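Local coordinates for protein rhamnonate dehydratase (Gibberella zeae PH-1, PDB 3FXG) that probably dehydrates L-rhamnonate to a 2-keto-3-deoxy sugar acid with the help of a bound magnesium ion, as an enolase superfamily member, at residues V269-S279 / L292-L302. Residues are numbered along the deposited sequence; the frame is centred on the assembly and turned at random.
Sequences VKFTTGEHEYS and LDIIQPDVMWL. With MG (magnesium ion), chain I.
Gln-296 OE1 is gripped by two donors. The hydroxyl OG1 of Thr-272 gives it a hydrogen bond of 2.8 Å, coming from above the carbonyl plane. A water donates the second bond. That water also accepts from the backbone N of Glu-275 and donates to its OE2, so it ties the amide to the metal ligand. The other end of the amide, NE2, bonds to Glu-248; together these bonds probably fix the rotation of the amide. Glu-275 OE2 binds the magnesium ion at 2.2 Å, and Asp-222 and Glu-248 complete the protein ligands. CG of Glu-275 lies between the backbone N and the carbonyl carbon (chi1 66°), and from there the extended chain brings OE2 to the metal.

The strands run parallel, but strand 294-295 is short and weakly bonded. Gln-296 N bonds to Thr-273 O at 2.8 Å. Gly-274 has no side chain, and this lets its backbone lie close against that of Gln-296. Just before strand 294-295, Asp-293 makes two hydrogen bonds to the backbone of Phe-271. Its OD2 accepts from Phe-271 N at 2.9 Å, while its own N donates to Phe-271 O. The same carboxylate forms a salt bridge with Lys-263 and, through OD1, a hydrogen bond with Ser-230 of a third subunit. Thr-273 CG2 presses on Leu-292 CD1 at 3.3 Å, a tight carbon contact.

The edge of the Trp-301 ring meets Glu-275 O in its plane, with CE3 at 3.1 Å. Asp-298 OD2 sits over one face of the same ring. A second water donates to Glu-275 O and Glu-277 O and accepts from Asp-298 N. At the far end Ser-279 N donates a hydrogen bond to Leu-302 O.

The strands and helix 279-287 form a beta-alpha-beta unit of the enolase superfamily barrel. The magnesium ligand Glu-275 is on the loop that follows strand 270-273, at the C-terminal side of the barrel, where this superfamily holds its metal.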
loop_
_atom_site.group_PDB
_atom_site.type_symbol
_atom_site.label_atom_id
_atom_site.label_comp_id
_atom_site.label_asym_id
_atom_site.label_seq_id
_atom_site.Cartn_x
_atom_site.Cartn_y
_atom_site.Cartn_z
ATOM N N VAL A 269 16.966 -1.415 16.276
ATOM C CA VAL A 269 17.478 -2.640 16.883
ATOM C C VAL A 269 17.529 -3.759 15.848
ATOM O O VAL A 269 16.627 -3.893 15.016
ATOM C CB VAL A 269 16.592 -3.089 18.068
ATOM C CG1 VAL A 269 17.143 -4.367 18.682
ATOM C CG2 VAL A 269 16.534 -1.989 19.118
ATOM N N LYS A 270 18.584 -4.566 15.904
ATOM C CA LYS A 270 18.751 -5.664 14.959
ATOM C C LYS A 270 18.040 -6.949 15.378
ATOM O O LYS A 270 18.082 -7.350 16.545
ATOM C CB LYS A 270 20.243 -5.959 14.749
ATOM C CG LYS A 270 21.036 -4.787 14.171
ATOM C CD LYS A 270 22.359 -5.258 13.572
ATOM C CE LYS A 270 23.404 -5.520 14.634
ATOM N NZ LYS A 270 23.891 -4.244 15.225
ATOM N N PHE A 271 17.391 -7.589 14.410
ATOM C CA PHE A 271 16.682 -8.843 14.636
ATOM C C PHE A 271 17.116 -9.849 13.580
ATOM O O PHE A 271 17.369 -9.476 12.433
ATOM C CB PHE A 271 15.173 -8.609 14.560
ATOM C CG PHE A 271 14.652 -7.765 15.680
ATOM C CD1 PHE A 271 14.375 -8.334 16.920
ATOM C CD2 PHE A 271 14.520 -6.390 15.524
ATOM C CE1 PHE A 271 13.978 -7.542 17.995
ATOM C CE2 PHE A 271 14.123 -5.586 16.593
ATOM C CZ PHE A 271 13.854 -6.166 17.833
ATOM N N THR A 272 17.208 -11.120 13.968
ATOM C CA THR A 272 17.624 -12.171 13.046
ATOM C C THR A 272 16.762 -13.412 13.240
ATOM O O THR A 272 16.048 -13.533 14.235
ATOM C CB THR A 272 19.099 -12.581 13.285
ATOM O OG1 THR A 272 19.185 -13.385 14.470
ATOM C CG2 THR A 272 19.981 -11.345 13.465
ATOM N N THR A 273 16.830 -14.329 12.281
ATOM C CA THR A 273 16.079 -15.577 12.357
ATOM C C THR A 273 16.383 -16.409 11.121
ATOM O O THR A 273 17.159 -15.986 10.258
ATOM C CB THR A 273 14.553 -15.321 12.423
ATOM O OG1 THR A 273 13.870 -16.553 12.677
ATOM C CG2 THR A 273 14.045 -14.741 11.101
ATOM N N GLY A 274 15.790 -17.598 11.046
ATOM C CA GLY A 274 15.987 -18.432 9.875
ATOM C C GLY A 274 16.495 -19.853 10.042
ATOM O O GLY A 274 16.398 -20.635 9.102
ATOM N N GLU A 275 17.027 -20.215 11.205
ATOM C CA GLU A 275 17.541 -21.572 11.347
ATOM C C GLU A 275 16.456 -22.631 11.187
ATOM O O GLU A 275 16.754 -23.781 10.872
ATOM C CB GLU A 275 18.293 -21.747 12.670
ATOM C CG GLU A 275 17.473 -21.642 13.936
ATOM C CD GLU A 275 18.364 -21.565 15.168
ATOM O OE1 GLU A 275 18.210 -22.406 16.084
ATOM O OE2 GLU A 275 19.225 -20.656 15.210
ATOM N N HIS A 276 15.198 -22.244 11.374
ATOM C CA HIS A 276 14.111 -23.196 11.201
ATOM C C HIS A 276 13.223 -22.877 10.000
ATOM O O HIS A 276 12.024 -23.147 10.008
ATOM C CB HIS A 276 13.286 -23.302 12.481
ATOM C CG HIS A 276 14.068 -23.828 13.644
ATOM N ND1 HIS A 276 14.595 -23.008 14.618
ATOM C CD2 HIS A 276 14.463 -25.085 13.955
ATOM C CE1 HIS A 276 15.283 -23.738 15.480
ATOM N NE2 HIS A 276 15.219 -25.001 15.100
ATOM N N GLU A 277 13.830 -22.296 8.967
ATOM C CA GLU A 277 13.132 -21.974 7.724
ATOM C C GLU A 277 13.791 -22.840 6.640
ATOM O O GLU A 277 14.950 -23.230 6.781
ATOM C CB GLU A 277 13.268 -20.484 7.401
ATOM C CG GLU A 277 12.429 -20.021 6.219
ATOM C CD GLU A 277 11.004 -20.557 6.267
ATOM O OE1 GLU A 277 10.792 -21.731 5.890
ATOM O OE2 GLU A 277 10.100 -19.807 6.693
ATOM N N TYR A 278 13.064 -23.134 5.564
ATOM C CA TYR A 278 13.581 -24.014 4.510
ATOM C C TYR A 278 13.284 -23.567 3.080
ATOM O O TYR A 278 12.278 -22.907 2.826
ATOM C CB TYR A 278 12.994 -25.418 4.693
ATOM C CG TYR A 278 12.945 -25.891 6.131
ATOM C CD1 TYR A 278 13.886 -26.792 6.625
ATOM C CD2 TYR A 278 11.968 -25.413 7.006
ATOM C CE1 TYR A 278 13.855 -27.207 7.958
ATOM C CE2 TYR A 278 11.930 -25.817 8.337
ATOM C CZ TYR A 278 12.876 -26.712 8.806
ATOM O OH TYR A 278 12.835 -27.105 10.124
ATOM N N SER A 279 14.162 -23.976 2.159
ATOM C CA SER A 279 14.068 -23.695 0.720
ATOM C C SER A 279 14.194 -22.230 0.332
ATOM O O SER A 279 14.041 -21.333 1.162
ATOM C CB SER A 279 12.761 -24.248 0.136
ATOM O OG SER A 279 11.712 -23.296 0.219
ATOM N N LEU A 292 14.646 -8.118 8.617
ATOM C CA LEU A 292 15.618 -8.947 9.322
ATOM C C LEU A 292 17.017 -8.522 8.888
ATOM O O LEU A 292 17.326 -8.477 7.701
ATOM C CB LEU A 292 15.381 -10.428 9.013
ATOM C CG LEU A 292 14.072 -10.968 9.595
ATOM C CD1 LEU A 292 13.710 -12.275 8.932
ATOM C CD2 LEU A 292 14.210 -11.137 11.106
ATOM N N ASP A 293 17.856 -8.200 9.864
ATOM C CA ASP A 293 19.214 -7.745 9.590
ATOM C C ASP A 293 20.144 -8.867 9.168
ATOM O O ASP A 293 21.158 -8.628 8.509
ATOM C CB ASP A 293 19.761 -7.048 10.827
ATOM C CG ASP A 293 18.918 -5.866 11.225
ATOM O OD1 ASP A 293 19.235 -4.740 10.793
ATOM O OD2 ASP A 293 17.920 -6.070 11.944
ATOM N N ILE A 294 19.792 -10.089 9.553
ATOM C CA ILE A 294 20.585 -11.264 9.208
ATOM C C ILE A 294 19.684 -12.489 9.100
ATOM O O ILE A 294 18.802 -12.686 9.935
ATOM C CB ILE A 294 21.644 -11.582 10.296
ATOM C CG1 ILE A 294 22.563 -10.385 10.520
ATOM C CG2 ILE A 294 22.472 -12.799 9.880
ATOM C CD1 ILE A 294 23.594 -10.621 11.613
ATOM N N ILE A 295 19.884 -13.304 8.069
ATOM C CA ILE A 295 19.105 -14.530 7.954
ATOM C C ILE A 295 20.084 -15.645 8.296
ATOM O O ILE A 295 21.261 -15.585 7.924
ATOM C CB ILE A 295 18.472 -14.708 6.552
ATOM C CG1 ILE A 295 19.540 -14.762 5.464
ATOM C CG2 ILE A 295 17.493 -13.563 6.300
ATOM C CD1 ILE A 295 18.964 -15.090 4.089
ATOM N N GLN A 296 19.603 -16.660 9.008
ATOM C CA GLN A 296 20.477 -17.722 9.490
ATOM C C GLN A 296 20.051 -19.161 9.222
ATOM O O GLN A 296 19.673 -19.887 10.143
ATOM C CB GLN A 296 20.656 -17.525 10.996
ATOM C CG GLN A 296 21.035 -16.091 11.367
ATOM C CD GLN A 296 20.823 -15.781 12.840
ATOM O OE1 GLN A 296 19.701 -15.855 13.349
ATOM N NE2 GLN A 296 21.902 -15.425 13.532
ATOM N N PRO A 297 20.124 -19.603 7.962
ATOM C CA PRO A 297 19.726 -20.980 7.670
ATOM C C PRO A 297 20.759 -21.973 8.184
ATOM O O PRO A 297 21.924 -21.618 8.377
ATOM C CB PRO A 297 19.650 -20.994 6.147
ATOM C CG PRO A 297 20.746 -20.060 5.763
ATOM C CD PRO A 297 20.553 -18.907 6.737
ATOM N N ASP A 298 20.324 -23.205 8.420
ATOM C CA ASP A 298 21.230 -24.266 8.844
ATOM C C ASP A 298 21.427 -25.061 7.557
ATOM O O ASP A 298 20.457 -25.529 6.962
ATOM C CB ASP A 298 20.589 -25.148 9.923
ATOM C CG ASP A 298 21.540 -26.213 10.439
ATOM O OD1 ASP A 298 21.982 -27.058 9.632
ATOM O OD2 ASP A 298 21.853 -26.206 11.648
ATOM N N VAL A 299 22.674 -25.190 7.115
ATOM C CA VAL A 299 22.972 -25.884 5.870
ATOM C C VAL A 299 22.527 -27.340 5.841
ATOM O O VAL A 299 22.268 -27.890 4.771
ATOM C CB VAL A 299 24.478 -25.813 5.538
ATOM C CG1 VAL A 299 25.268 -26.633 6.528
ATOM C CG2 VAL A 299 24.719 -26.296 4.116
HETATM N N MSE A 300 22.439 -27.966 7.009
HETATM C CA MSE A 300 22.017 -29.359 7.078
HETATM C C MSE A 300 20.500 -29.494 7.137
HETATM O O MSE A 300 19.974 -30.606 7.115
HETATM C CB MSE A 300 22.633 -30.043 8.304
HETATM C CG MSE A 300 24.139 -30.277 8.211
HETATM SE SE MSE A 300 24.866 -30.992 9.868
HETATM C CE MSE A 300 24.920 -29.344 10.854
ATOM N N TRP A 301 19.792 -28.367 7.193
ATOM C CA TRP A 301 18.339 -28.409 7.294
ATOM C C TRP A 301 17.546 -27.756 6.158
ATOM O O TRP A 301 16.541 -28.316 5.710
ATOM C CB TRP A 301 17.877 -27.768 8.612
ATOM C CG TRP A 301 18.551 -28.271 9.869
ATOM C CD1 TRP A 301 19.312 -29.398 10.006
ATOM C CD2 TRP A 301 18.485 -27.672 11.174
ATOM N NE1 TRP A 301 19.722 -29.540 11.313
ATOM C CE2 TRP A 301 19.228 -28.495 12.052
ATOM C CE3 TRP A 301 17.870 -26.520 11.686
ATOM C CZ2 TRP A 301 19.373 -28.204 13.417
ATOM C CZ3 TRP A 301 18.015 -26.227 13.044
ATOM C CH2 TRP A 301 18.761 -27.070 13.892
ATOM N N LEU A 302 17.992 -26.586 5.697
ATOM C CA LEU A 302 17.269 -25.823 4.670
ATOM C C LEU A 302 17.106 -26.440 3.287
ATOM O O LEU A 302 16.201 -26.049 2.543
ATOM C CB LEU A 302 17.886 -24.428 4.496
ATOM C CG LEU A 302 18.899 -24.272 3.350
ATOM C CD1 LEU A 302 19.019 -22.805 2.953
ATOM C CD2 LEU A 302 20.243 -24.842 3.769
HETATM MG MG MG I . 19.804 -19.606 17.086
HETATM O O HOH W 1 17.803 -18.343 13.605
HETATM O O HOH W 2 17.595 -23.888 8.190
HETATM O O HOH W 3 22.112 -20.501 17.258
HETATM O O HOH W 4 17.700 -20.008 17.885
#